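Local coordinates for taurocyamine kinase (Schistosoma mansoni, PDB 4WOD), which reversibly transfers phosphate between ATP and guanidino phosphagens, making N-phosphotaurocyamine from taurocyamine with magnesium as cofactor, at residues Leu495-Thr498 with Ile499-Lys502; Ala430-Tyr433 with Ser434-Asp438; Leu137-Glu140 with Thr141-Leu145; Arg126-Glu129 with Gly130-Phe133. The protein carries 4 engineered substitutions. All blocks are in the same frame, centred on the assembly; numbering follows the deposited sequence.

Contact 1: Leu495-Thr498 with Ile499-Lys502; sequences LFPT and IMSK
F496 O takes two backbone N-H groups from across the turn. M500 N donates at 3.1 Å to F496 O, nearly along the C=O axis (176°), while I499 N, at 3.3 Å from F496 O, comes from above the carbonyl plane. The bond from M500 back to F496, four residues earlier, closes an alpha-turn in the loop between strand 480-489 and helix 502-517. T498 OG1 is engaged outside the turn, bonding to T427 O, and L495 O is bonded by H587 NE2, whose ring also meets that of F496 edge to face.

Around this polar centre M500 folds back over the start of the turn. With chi1 at 67°, M500 CG sits between backbone N and carbonyl carbon, 3.3 Å from F496 O. The same torsion directs M500 SD to P497 CA, 3.4 Å away. The bend at chi3 (-58°) then turns only M500 CE toward L495 O, at 3.6 Å. At the base, L495 CB and M500 CB stand 3.6 Å apart. L495 CD1 touches I499 CG1 more lightly, at 4.2 Å. S501 then N-caps helix 502-517, and R505 of that helix bonds to P497 O.

Every touching residue is buried, so the F496 carbonyl would be costly to leave without donors; two N-H groups satisfy it beside the apolar arm of M500. T498, held by T427 as well as by its place in the turn, has its side chain about 8 Å from that of C631, the predicted active-site cysteine.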
ATOM      1  N   LEU A 495     -15.444  13.801  14.734  1.00 12.36           N
ATOM      2  CA  LEU A 495     -14.759  13.859  13.463  1.00 12.90           C
ATOM      3  C   LEU A 495     -15.120  12.606  12.655  1.00 16.91           C
ATOM      4  O   LEU A 495     -15.423  11.559  13.229  1.00 14.39           O
ATOM      5  CB  LEU A 495     -13.247  13.937  13.660  1.00 15.31           C
ATOM      6  CG  LEU A 495     -12.754  15.214  14.324  1.00 17.86           C
ATOM      7  CD1 LEU A 495     -11.221  15.188  14.418  1.00 20.16           C
ATOM      8  CD2 LEU A 495     -13.245  16.406  13.518  1.00 16.32           C
ATOM      9  N   PHE A 496     -15.104  12.724  11.339  1.00 13.25           N
ATOM     10  CA  PHE A 496     -15.458  11.591  10.456  1.00 17.83           C
ATOM     11  C   PHE A 496     -14.340  10.543  10.363  1.00 16.44           C
ATOM     12  O   PHE A 496     -13.211  10.821  10.774  1.00 16.21           O
ATOM     13  CB  PHE A 496     -15.828  12.128   9.069  1.00 17.97           C
ATOM     14  CG  PHE A 496     -17.108  12.892   9.049  1.00 16.10           C
ATOM     15  CD1 PHE A 496     -17.959  12.891  10.158  1.00 16.61           C
ATOM     16  CD2 PHE A 496     -17.474  13.623   7.921  1.00 19.74           C
ATOM     17  CE1 PHE A 496     -19.163  13.594  10.126  1.00 15.08           C
ATOM     18  CE2 PHE A 496     -18.653  14.323   7.890  1.00 17.03           C
ATOM     19  CZ  PHE A 496     -19.502  14.311   8.998  1.00 18.29           C
ATOM     20  N   PRO A 497     -14.642   9.319   9.835  1.00 15.11           N
ATOM     21  CA  PRO A 497     -13.621   8.262   9.874  1.00 15.88           C
ATOM     22  C   PRO A 497     -12.386   8.576   9.039  1.00 18.77           C
ATOM     23  O   PRO A 497     -11.441   7.821   9.082  1.00 21.79           O
ATOM     24  CB  PRO A 497     -14.348   7.022   9.311  1.00 14.90           C
ATOM     25  CG  PRO A 497     -15.823   7.290   9.588  1.00 18.12           C
ATOM     26  CD  PRO A 497     -15.966   8.807   9.416  1.00 18.24           C
ATOM     27  N   THR A 498     -12.414   9.670   8.289  1.00 17.54           N
ATOM     28  CA  THR A 498     -11.274  10.071   7.476  1.00 18.01           C
ATOM     29  C   THR A 498     -10.112  10.540   8.360  1.00 18.83           C
ATOM     30  O   THR A 498      -9.001  10.025   8.253  1.00 18.35           O
ATOM     31  CB  THR A 498     -11.666  11.195   6.488  1.00 17.42           C
ATOM     32  OG1 THR A 498     -12.441  12.177   7.179  1.00 20.81           O
ATOM     33  CG2 THR A 498     -12.476  10.647   5.290  1.00 19.44           C
ATOM     34  N   ILE A 499     -10.384  11.489   9.260  1.00 17.74           N
ATOM     35  CA  ILE A 499      -9.328  12.184   9.967  1.00 17.16           C
ATOM     36  C   ILE A 499      -9.366  11.979  11.472  1.00 19.06           C
ATOM     37  O   ILE A 499      -8.412  12.340  12.166  1.00 22.94           O
ATOM     38  CB  ILE A 499      -9.367  13.725   9.648  1.00 15.37           C
ATOM     39  CG1 ILE A 499     -10.587  14.412  10.289  1.00 16.05           C
ATOM     40  CG2 ILE A 499      -9.370  13.929   8.163  1.00 19.05           C
ATOM     41  CD1 ILE A 499     -10.550  15.950  10.178  1.00 13.65           C
ATOM     42  N   MET A 500     -10.435  11.356  11.970  1.00 17.81           N
ATOM     43  CA  MET A 500     -10.643  11.248  13.409  1.00 17.03           C
ATOM     44  C   MET A 500      -9.484  10.501  14.068  1.00 18.49           C
ATOM     45  O   MET A 500      -8.779   9.707  13.422  1.00 19.52           O
ATOM     46  CB  MET A 500     -11.974  10.541  13.724  1.00 13.25           C
ATOM     47  CG  MET A 500     -11.964   9.092  13.316  1.00 17.18           C
ATOM     48  SD  MET A 500     -13.628   8.400  13.295  1.00 20.22           S
ATOM     49  CE  MET A 500     -14.157   8.666  14.976  1.00 13.96           C
ATOM     50  N   SER A 501      -9.285  10.770  15.348  1.00 15.27           N
ATOM     51  CA  SER A 501      -8.158  10.183  16.069  1.00 22.57           C
ATOM     52  C   SER A 501      -8.515   8.773  16.499  1.00 21.45           C
ATOM     53  O   SER A 501      -9.675   8.354  16.367  1.00 17.28           O
ATOM     54  CB  SER A 501      -7.773  11.023  17.279  1.00 15.21           C
ATOM     55  OG  SER A 501      -8.676  10.841  18.366  1.00 18.92           O
ATOM     56  N   LYS A 502      -7.516   8.053  17.004  1.00 17.51           N
ATOM     57  CA  LYS A 502      -7.716   6.686  17.503  1.00 17.74           C
ATOM     58  C   LYS A 502      -8.622   6.685  18.729  1.00 21.25           C
ATOM     59  O   LYS A 502      -9.514   5.843  18.849  1.00 20.44           O
ATOM     60  CB  LYS A 502      -6.376   6.038  17.830  1.00 19.33           C
ATOM     61  CG  LYS A 502      -6.469   4.590  18.319  1.00 26.52           C
ATOM     62  CD  LYS A 502      -5.097   3.947  18.398  1.00 28.59           C
ATOM     63  CE  LYS A 502      -4.775   3.539  19.816  1.00 34.98           C
ATOM     64  NZ  LYS A 502      -3.490   2.781  19.886  1.00 42.85           N
TER

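Contact 2: Ala430-Tyr433 with Ser434-Asp438; sequences AECY and STFID
S434 grips E431 O twice: its N bonds to E431 O at 3.0 Å, and OG, set between backbone N and carbonyl carbon (chi1 68°), donates to E431 O at 3.2 Å. T435 adds two more bonds to the same oxygen. Its N points almost straight at the carbonyl, 2.9 Å from E431 O, whereas T435 OG1 donates to E431 O from well above the carbonyl plane, also crossing the extended E431 side chain to lie 3.1 Å from E431 OE2. E431 OE2 itself is hydrogen-bonded to T404 N.

Next, F436 N donates to C432 O at 3.0 Å. Its ring presents an edge to C432 SG, a sulfur-aromatic contact 5.5 Å from sulfur to ring centroid, and reaches M412 and L409 of helix 409-418. I437 brings CB to within 3.9 Å of Y433 O, while Y433 OH bonds to T629 O.

F436 is the junction: it leaves helical backbone angles after the short helix 432-435 and occupies the N-cap position of helix 437-448. Two helices joined through one residue thus form part of the phosphagen kinase N-terminal region of the second repeat.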
ATOM      1  N   ALA A 430     -18.766  17.319  10.106  1.00 12.72           N
ATOM      2  CA  ALA A 430     -19.971  17.985   9.663  1.00 14.37           C
ATOM      3  C   ALA A 430     -19.741  19.460   9.399  1.00 13.93           C
ATOM      4  O   ALA A 430     -20.343  20.021   8.483  1.00 16.55           O
ATOM      5  CB  ALA A 430     -21.095  17.813  10.696  1.00 14.26           C
ATOM      6  N   GLU A 431     -18.879  20.079  10.205  1.00 18.37           N
ATOM      7  CA  GLU A 431     -18.653  21.523  10.121  1.00 18.69           C
ATOM      8  C   GLU A 431     -18.043  21.920   8.769  1.00 15.44           C
ATOM      9  O   GLU A 431     -18.115  23.078   8.343  1.00 19.05           O
ATOM     10  CB  GLU A 431     -17.755  21.991  11.269  1.00 17.25           C
ATOM     11  CG  GLU A 431     -17.639  23.512  11.376  1.00 22.64           C
ATOM     12  CD  GLU A 431     -16.664  23.947  12.452  1.00 30.05           C
ATOM     13  OE1 GLU A 431     -16.790  23.457  13.591  1.00 30.77           O
ATOM     14  OE2 GLU A 431     -15.766  24.770  12.159  1.00 31.99           O
ATOM     15  N   CYS A 432     -17.444  20.949   8.098  1.00 13.42           N
ATOM     16  CA  CYS A 432     -16.888  21.177   6.772  1.00 16.96           C
ATOM     17  C   CYS A 432     -17.924  21.792   5.827  1.00 14.23           C
ATOM     18  O   CYS A 432     -17.581  22.635   4.983  1.00 16.43           O
ATOM     19  CB  CYS A 432     -16.342  19.858   6.202  1.00 12.41           C
ATOM     20  SG  CYS A 432     -14.757  19.364   6.915  1.00 23.29           S
ATOM     21  N   TYR A 433     -19.193  21.405   5.997  1.00 14.09           N
ATOM     22  CA  TYR A 433     -20.242  21.864   5.100  1.00 15.96           C
ATOM     23  C   TYR A 433     -20.704  23.304   5.360  1.00 12.45           C
ATOM     24  O   TYR A 433     -21.534  23.828   4.629  1.00 19.08           O
ATOM     25  CB  TYR A 433     -21.450  20.924   5.167  1.00 11.21           C
ATOM     26  CG  TYR A 433     -21.147  19.568   4.563  1.00 11.71           C
ATOM     27  CD1 TYR A 433     -21.238  19.361   3.186  1.00 13.72           C
ATOM     28  CD2 TYR A 433     -20.744  18.506   5.362  1.00 16.34           C
ATOM     29  CE1 TYR A 433     -20.971  18.112   2.618  1.00 16.28           C
ATOM     30  CE2 TYR A 433     -20.446  17.253   4.800  1.00 13.87           C
ATOM     31  CZ  TYR A 433     -20.568  17.064   3.437  1.00 16.26           C
ATOM     32  OH  TYR A 433     -20.279  15.813   2.885  1.00 15.26           O
ATOM     33  N   SER A 434     -20.190  23.935   6.393  1.00 17.04           N
ATOM     34  CA  SER A 434     -20.408  25.367   6.521  1.00 17.08           C
ATOM     35  C   SER A 434     -19.074  26.102   6.362  1.00 16.68           C
ATOM     36  O   SER A 434     -19.013  27.100   5.654  1.00 19.24           O
ATOM     37  CB  SER A 434     -21.090  25.710   7.855  1.00 20.23           C
ATOM     38  OG  SER A 434     -20.230  25.465   8.950  1.00 29.35           O
ATOM     39  N   THR A 435     -18.016  25.618   7.017  1.00 16.55           N
ATOM     40  CA  THR A 435     -16.696  26.268   6.934  1.00 18.40           C
ATOM     41  C   THR A 435     -16.191  26.388   5.487  1.00 18.97           C
ATOM     42  O   THR A 435     -15.587  27.412   5.095  1.00 16.82           O
ATOM     43  CB  THR A 435     -15.652  25.506   7.765  1.00 16.82           C
ATOM     44  OG1 THR A 435     -16.133  25.347   9.104  1.00 23.74           O
ATOM     45  CG2 THR A 435     -14.300  26.245   7.779  1.00 20.50           C
ATOM     46  N   PHE A 436     -16.453  25.356   4.686  1.00 15.90           N
ATOM     47  CA  PHE A 436     -16.024  25.363   3.279  1.00 19.93           C
ATOM     48  C   PHE A 436     -17.195  25.384   2.297  1.00 15.94           C
ATOM     49  O   PHE A 436     -17.126  24.755   1.234  1.00 16.26           O
ATOM     50  CB  PHE A 436     -15.139  24.147   2.984  1.00 13.02           C
ATOM     51  CG  PHE A 436     -13.936  24.045   3.878  1.00 15.52           C
ATOM     52  CD1 PHE A 436     -12.933  24.982   3.807  1.00 18.69           C
ATOM     53  CD2 PHE A 436     -13.824  23.024   4.809  1.00 16.91           C
ATOM     54  CE1 PHE A 436     -11.828  24.903   4.634  1.00 18.85           C
ATOM     55  CE2 PHE A 436     -12.725  22.930   5.622  1.00 16.22           C
ATOM     56  CZ  PHE A 436     -11.724  23.872   5.544  1.00 20.75           C
ATOM     57  N   ILE A 437     -18.260  26.091   2.664  1.00 14.91           N
ATOM     58  CA  ILE A 437     -19.490  26.121   1.876  1.00 18.79           C
ATOM     59  C   ILE A 437     -19.242  26.588   0.425  1.00 18.51           C
ATOM     60  O   ILE A 437     -19.890  26.101  -0.502  1.00 15.39           O
ATOM     61  CB  ILE A 437     -20.564  27.021   2.564  1.00 17.15           C
ATOM     62  CG1 ILE A 437     -21.908  26.939   1.837  1.00 21.06           C
ATOM     63  CG2 ILE A 437     -20.099  28.484   2.658  1.00 18.54           C
ATOM     64  CD1 ILE A 437     -23.100  27.389   2.724  1.00 18.19           C
ATOM     65  N   ASP A 438     -18.282  27.495   0.237  1.00 17.23           N
ATOM     66  CA  ASP A 438     -17.996  28.048  -1.088  1.00 20.75           C
ATOM     67  C   ASP A 438     -17.453  26.985  -2.020  1.00 21.21           C
ATOM     68  O   ASP A 438     -17.563  27.100  -3.239  1.00 20.34           O
ATOM     69  CB  ASP A 438     -16.994  29.200  -1.005  1.00 18.82           C
ATOM     70  CG  ASP A 438     -17.621  30.490  -0.510  1.00 26.00           C
ATOM     71  OD1 ASP A 438     -18.796  30.481  -0.108  1.00 26.38           O
ATOM     72  OD2 ASP A 438     -16.942  31.528  -0.548  1.00 32.90           O
TER

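Contact 3: Leu137-Glu140 with Thr141-Leu145; sequences LTKE and TRIEL
T141 OG1 accepts the backbone N-H of T138, with T138 N 2.8 Å away. In return T141 N donates to T138 OG1 at 2.9 Å, and this reciprocal pair is a capping box at the start of helix 139-154. The two threonine side chains cross at about a right angle, each hydroxyl held between its own backbone N and carbonyl carbon (chi1 64° and 59°), which turns it back toward the partner's N-H. L137 crosses T141 obliquely, its CD2 3.5 Å from T141 OG1.

One residue on, R142 N bonds to T138 O at 3.1 Å, giving the first turn of the helix its backbone bond; E144 N to E140 O, 2.9 Å, continues it. The R142 side chain doubles back through a bend at chi3 and sets one guanidinium face against L137 CB, which lies off toward its rim, 4.0 Å from R142 NH2. NH1 forms a salt bridge to D200, tying the helix start to a neighbouring loop. On the surface, K139 and I143 lie side by side, pointing the same way. A water in the plane of the guanidinium, at its edge, donates to K139 O and accepts from R142 NH1, its oxygen 2.9 Å from R142 NH1.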
ATOM      1  N   LEU A 137      31.764 -23.303  -3.784  1.00 16.23           N
ATOM      2  CA  LEU A 137      33.139 -23.079  -3.349  1.00 16.23           C
ATOM      3  C   LEU A 137      33.656 -24.282  -2.574  1.00 16.90           C
ATOM      4  O   LEU A 137      32.894 -25.020  -1.952  1.00 18.39           O
ATOM      5  CB  LEU A 137      33.237 -21.813  -2.479  1.00 16.18           C
ATOM      6  CG  LEU A 137      32.953 -20.535  -3.274  1.00 15.54           C
ATOM      7  CD1 LEU A 137      32.489 -19.392  -2.360  1.00 12.74           C
ATOM      8  CD2 LEU A 137      34.227 -20.169  -4.059  1.00 12.60           C
ATOM      9  N   THR A 138      34.953 -24.504  -2.644  1.00 17.27           N
ATOM     10  CA  THR A 138      35.597 -25.414  -1.690  1.00 21.80           C
ATOM     11  C   THR A 138      36.171 -24.572  -0.565  1.00 19.97           C
ATOM     12  O   THR A 138      36.220 -23.333  -0.668  1.00 18.25           O
ATOM     13  CB  THR A 138      36.703 -26.241  -2.330  1.00 18.47           C
ATOM     14  OG1 THR A 138      37.730 -25.358  -2.771  1.00 18.85           O
ATOM     15  CG2 THR A 138      36.165 -27.022  -3.535  1.00 24.21           C
ATOM     16  N   LYS A 139      36.609 -25.219   0.514  1.00 20.29           N
ATOM     17  CA  LYS A 139      37.253 -24.459   1.583  1.00 22.00           C
ATOM     18  C   LYS A 139      38.462 -23.729   1.022  1.00 20.61           C
ATOM     19  O   LYS A 139      38.686 -22.548   1.327  1.00 18.22           O
ATOM     20  CB  LYS A 139      37.656 -25.362   2.752  1.00 19.54           C
ATOM     21  CG  LYS A 139      38.358 -24.620   3.875  1.00 24.13           C
ATOM     22  CD  LYS A 139      38.295 -25.412   5.174  1.00 26.04           C
ATOM     23  CE  LYS A 139      39.256 -24.866   6.206  1.00 32.09           C
ATOM     24  NZ  LYS A 139      39.012 -25.523   7.520  1.00 36.31           N
ATOM     25  N   GLU A 140      39.212 -24.419   0.162  1.00 18.96           N
ATOM     26  CA  GLU A 140      40.402 -23.832  -0.448  1.00 21.29           C
ATOM     27  C   GLU A 140      40.090 -22.709  -1.440  1.00 19.83           C
ATOM     28  O   GLU A 140      40.746 -21.666  -1.428  1.00 20.07           O
ATOM     29  CB  GLU A 140      41.229 -24.915  -1.149  1.00 22.05           C
ATOM     30  CG  GLU A 140      41.872 -25.917  -0.202  1.00 34.39           C
ATOM     31  CD  GLU A 140      42.720 -26.926  -0.953  1.00 40.48           C
ATOM     32  OE1 GLU A 140      43.675 -26.485  -1.633  1.00 45.46           O
ATOM     33  OE2 GLU A 140      42.424 -28.141  -0.884  1.00 39.50           O
ATOM     34  N   THR A 141      39.091 -22.887  -2.295  1.00 17.78           N
ATOM     35  CA  THR A 141      38.842 -21.835  -3.283  1.00 16.68           C
ATOM     36  C   THR A 141      38.278 -20.561  -2.634  1.00 16.20           C
ATOM     37  O   THR A 141      38.593 -19.448  -3.070  1.00 13.56           O
ATOM     38  CB  THR A 141      37.912 -22.299  -4.430  1.00 19.18           C
ATOM     39  OG1 THR A 141      36.651 -22.736  -3.909  1.00 18.04           O
ATOM     40  CG2 THR A 141      38.575 -23.417  -5.221  1.00 22.74           C
ATOM     41  N   ARG A 142      37.500 -20.695  -1.568  1.00 13.89           N
ATOM     42  CA  ARG A 142      37.025 -19.495  -0.898  1.00 14.89           C
ATOM     43  C   ARG A 142      38.201 -18.692  -0.324  1.00 17.02           C
ATOM     44  O   ARG A 142      38.212 -17.452  -0.400  1.00 16.86           O
ATOM     45  CB  ARG A 142      36.020 -19.854   0.200  1.00 13.51           C
ATOM     46  CG  ARG A 142      35.365 -18.651   0.857  1.00 13.87           C
ATOM     47  CD  ARG A 142      34.501 -19.057   2.039  1.00 14.21           C
ATOM     48  NE  ARG A 142      33.301 -19.798   1.656  1.00 19.13           N
ATOM     49  CZ  ARG A 142      33.172 -21.123   1.700  1.00 19.90           C
ATOM     50  NH1 ARG A 142      34.186 -21.886   2.106  1.00 17.19           N
ATOM     51  NH2 ARG A 142      32.018 -21.691   1.343  1.00 17.68           N
ATOM     52  N   ILE A 143      39.199 -19.393   0.222  1.00 12.62           N
ATOM     53  CA  ILE A 143      40.374 -18.737   0.800  1.00 15.13           C
ATOM     54  C   ILE A 143      41.233 -18.146  -0.325  1.00 15.53           C
ATOM     55  O   ILE A 143      41.724 -17.012  -0.212  1.00 15.88           O
ATOM     56  CB  ILE A 143      41.203 -19.723   1.686  1.00 15.89           C
ATOM     57  CG1 ILE A 143      40.397 -20.097   2.939  1.00 17.21           C
ATOM     58  CG2 ILE A 143      42.561 -19.130   2.081  1.00 15.37           C
ATOM     59  CD1 ILE A 143      40.853 -21.367   3.607  1.00 17.28           C
ATOM     60  N   GLU A 144      41.404 -18.893  -1.415  1.00 14.93           N
ATOM     61  CA  GLU A 144      42.110 -18.319  -2.579  1.00 17.44           C
ATOM     62  C   GLU A 144      41.448 -17.010  -3.073  1.00 18.71           C
ATOM     63  O   GLU A 144      42.142 -16.034  -3.412  1.00 16.22           O
ATOM     64  CB  GLU A 144      42.193 -19.333  -3.722  1.00 18.22           C
ATOM     65  CG  GLU A 144      43.180 -20.441  -3.457  1.00 17.09           C
ATOM     66  CD  GLU A 144      43.278 -21.415  -4.604  1.00 22.56           C
ATOM     67  OE1 GLU A 144      44.317 -21.412  -5.297  1.00 20.61           O
ATOM     68  OE2 GLU A 144      42.306 -22.171  -4.828  1.00 20.79           O
ATOM     69  N   LEU A 145      40.112 -16.990  -3.086  1.00 20.23           N
ATOM     70  CA  LEU A 145      39.344 -15.810  -3.477  1.00 19.30           C
ATOM     71  C   LEU A 145      39.576 -14.667  -2.485  1.00 18.14           C
ATOM     72  O   LEU A 145      39.819 -13.514  -2.885  1.00 17.13           O
ATOM     73  CB  LEU A 145      37.847 -16.162  -3.580  1.00 15.63           C
ATOM     74  CG  LEU A 145      36.857 -15.050  -3.931  1.00 16.96           C
ATOM     75  CD1 LEU A 145      37.249 -14.367  -5.251  1.00 17.72           C
ATOM     76  CD2 LEU A 145      35.428 -15.612  -3.983  1.00 15.74           C
TER
HETATM   77  O   HOH W   1      30.790 -24.574  -0.052  1.00 27.93           O
HETATM   78  O   HOH W   2      36.814 -21.320   3.129  1.00 19.19           O

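Contact 4: Arg126-Glu129 with Gly130-Phe133; sequences RTVE and GFGF
T127 meets the far end of the F133 ring edge-on: OG1 lies 3.4 Å from F133 CZ, near the ring plane, and the T127 methyl CG2 is 3.8 Å from F133 CE1. The two side chains cross at about a right angle. This is the tightly packed, buried end, where T127 OG1 bonds to I265 O, the F133 ring meets H224 and F267 edge to face, and H224 bridges the two limbs by bonding V128 N through ND1 and G132 O through NE2. The F133 side chain is about 10 Å from the bound arginine and about 8 Å from the side chain of C268, the predicted active-site cysteine.

Between these limbs the chain reverses through a type II beta turn from V128 to F131, in the loop after strand 117-126. G130, in its third position, adopts the left-handed backbone angles (phi 94°, psi -1°) usual for that place. Here the contact is looser: V128 O and F131 N stand 3.6 Å apart, and no hydrogen bond joins the segments. E129 and G130 face solvent. V128 and F131 lie side by side, pointing the same way, CG1 of V128, anti to its own N (chi1 174°), reaching within 3.9 Å of F131 CD2. E129 O is 3.4 Å from F131 CD2, obliquely placed to the ring. Both V128 and F131 rest on L145 and K148 of helix 139-154.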
ATOM      1  N   ARG A 126      30.240  -7.134  -6.010  1.00 13.79           N
ATOM      2  CA  ARG A 126      30.825  -7.721  -7.205  1.00 12.24           C
ATOM      3  C   ARG A 126      31.075  -9.210  -7.025  1.00 16.50           C
ATOM      4  O   ARG A 126      31.369  -9.681  -5.921  1.00 17.32           O
ATOM      5  CB  ARG A 126      32.153  -7.048  -7.573  1.00 17.40           C
ATOM      6  CG  ARG A 126      32.052  -5.574  -7.968  1.00 17.07           C
ATOM      7  CD  ARG A 126      31.336  -5.404  -9.304  1.00 15.10           C
ATOM      8  NE  ARG A 126      31.474  -4.050  -9.851  1.00 14.68           N
ATOM      9  CZ  ARG A 126      30.548  -3.103  -9.735  1.00 19.54           C
ATOM     10  NH1 ARG A 126      29.419  -3.357  -9.064  1.00 15.36           N
ATOM     11  NH2 ARG A 126      30.752  -1.901 -10.277  1.00 15.58           N
ATOM     12  N   THR A 127      30.954  -9.925  -8.134  1.00 11.08           N
ATOM     13  CA  THR A 127      31.342 -11.317  -8.249  1.00 13.77           C
ATOM     14  C   THR A 127      32.663 -11.387  -8.987  1.00 16.71           C
ATOM     15  O   THR A 127      32.794 -10.802 -10.062  1.00 17.40           O
ATOM     16  CB  THR A 127      30.317 -12.119  -9.035  1.00 14.12           C
ATOM     17  OG1 THR A 127      29.046 -12.071  -8.376  1.00 15.47           O
ATOM     18  CG2 THR A 127      30.800 -13.573  -9.226  1.00 15.34           C
ATOM     19  N   VAL A 128      33.637 -12.085  -8.422  1.00 14.90           N
ATOM     20  CA  VAL A 128      34.910 -12.290  -9.122  1.00 14.92           C
ATOM     21  C   VAL A 128      34.796 -13.512 -10.062  1.00 17.22           C
ATOM     22  O   VAL A 128      34.410 -14.603  -9.629  1.00 17.33           O
ATOM     23  CB  VAL A 128      36.089 -12.479  -8.111  1.00 13.85           C
ATOM     24  CG1 VAL A 128      37.378 -12.839  -8.836  1.00 13.84           C
ATOM     25  CG2 VAL A 128      36.281 -11.216  -7.244  1.00 14.24           C
ATOM     26  N   GLU A 129      35.101 -13.322 -11.347  1.00 17.07           N
ATOM     27  CA  GLU A 129      35.086 -14.435 -12.313  1.00 20.62           C
ATOM     28  C   GLU A 129      35.945 -15.611 -11.879  1.00 19.62           C
ATOM     29  O   GLU A 129      37.026 -15.426 -11.313  1.00 17.93           O
ATOM     30  CB  GLU A 129      35.577 -13.973 -13.682  1.00 22.28           C
ATOM     31  CG  GLU A 129      34.595 -13.121 -14.441  1.00 25.86           C
ATOM     32  CD  GLU A 129      35.138 -12.691 -15.785  1.00 36.18           C
ATOM     33  OE1 GLU A 129      36.386 -12.648 -15.945  1.00 33.98           O
ATOM     34  OE2 GLU A 129      34.312 -12.413 -16.685  1.00 40.17           O
ATOM     35  N   GLY A 130      35.467 -16.814 -12.170  1.00 20.15           N
ATOM     36  CA  GLY A 130      36.229 -18.022 -11.956  1.00 15.22           C
ATOM     37  C   GLY A 130      35.947 -18.688 -10.624  1.00 18.85           C
ATOM     38  O   GLY A 130      36.537 -19.719 -10.324  1.00 22.14           O
ATOM     39  N   PHE A 131      35.068 -18.102  -9.806  1.00 16.11           N
ATOM     40  CA  PHE A 131      34.812 -18.653  -8.472  1.00 16.42           C
ATOM     41  C   PHE A 131      33.322 -18.817  -8.263  1.00 16.18           C
ATOM     42  O   PHE A 131      32.556 -18.000  -8.732  1.00 14.09           O
ATOM     43  CB  PHE A 131      35.356 -17.750  -7.354  1.00 14.88           C
ATOM     44  CG  PHE A 131      36.849 -17.618  -7.343  1.00 17.57           C
ATOM     45  CD1 PHE A 131      37.629 -18.455  -6.549  1.00 13.53           C
ATOM     46  CD2 PHE A 131      37.470 -16.655  -8.126  1.00 16.91           C
ATOM     47  CE1 PHE A 131      39.003 -18.330  -6.520  1.00 14.93           C
ATOM     48  CE2 PHE A 131      38.860 -16.524  -8.111  1.00 16.74           C
ATOM     49  CZ  PHE A 131      39.623 -17.364  -7.310  1.00 17.52           C
ATOM     50  N   GLY A 132      32.928 -19.863  -7.544  1.00 12.69           N
ATOM     51  CA  GLY A 132      31.525 -20.093  -7.264  1.00 15.19           C
ATOM     52  C   GLY A 132      31.033 -19.254  -6.102  1.00 17.93           C
ATOM     53  O   GLY A 132      31.744 -18.367  -5.615  1.00 13.97           O
ATOM     54  N   PHE A 133      29.786 -19.504  -5.709  1.00 16.36           N
ATOM     55  CA  PHE A 133      29.203 -18.919  -4.518  1.00 17.47           C
ATOM     56  C   PHE A 133      29.206 -19.987  -3.426  1.00 17.15           C
ATOM     57  O   PHE A 133      29.717 -21.082  -3.650  1.00 15.49           O
ATOM     58  CB  PHE A 133      27.777 -18.412  -4.791  1.00 17.78           C
ATOM     59  CG  PHE A 133      27.716 -17.218  -5.723  1.00 17.49           C
ATOM     60  CD1 PHE A 133      28.676 -16.211  -5.650  1.00 17.84           C
ATOM     61  CD2 PHE A 133      26.705 -17.113  -6.677  1.00 14.32           C
ATOM     62  CE1 PHE A 133      28.610 -15.106  -6.507  1.00 18.73           C
ATOM     63  CE2 PHE A 133      26.630 -16.029  -7.542  1.00 14.01           C
ATOM     64  CZ  PHE A 133      27.575 -15.014  -7.465  1.00 15.72           C
TER

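From the N terminus, contact 4 comes first, turning the chain just after strand 117-126; contact 3 follows by capping helix 139-154. The two touch, L137 CG lying 3.4 Å from G132 O, which packs the turn against the helix start. In the second repeat, contact 2 joins helices 432-435 and 437-448, and contact 1 closes a turn within the loop between strand 480-489 and helix 502-517, just ahead of the helix; this loop is the counterpart of the connection spanned by contacts 4 and 3. Contacts 1 and 2 meet where F496 CZ approaches A430 N at 3.3 Å. All four are local and in series, none nested or crossing. The pairs lie on opposite sides of the chain's centre.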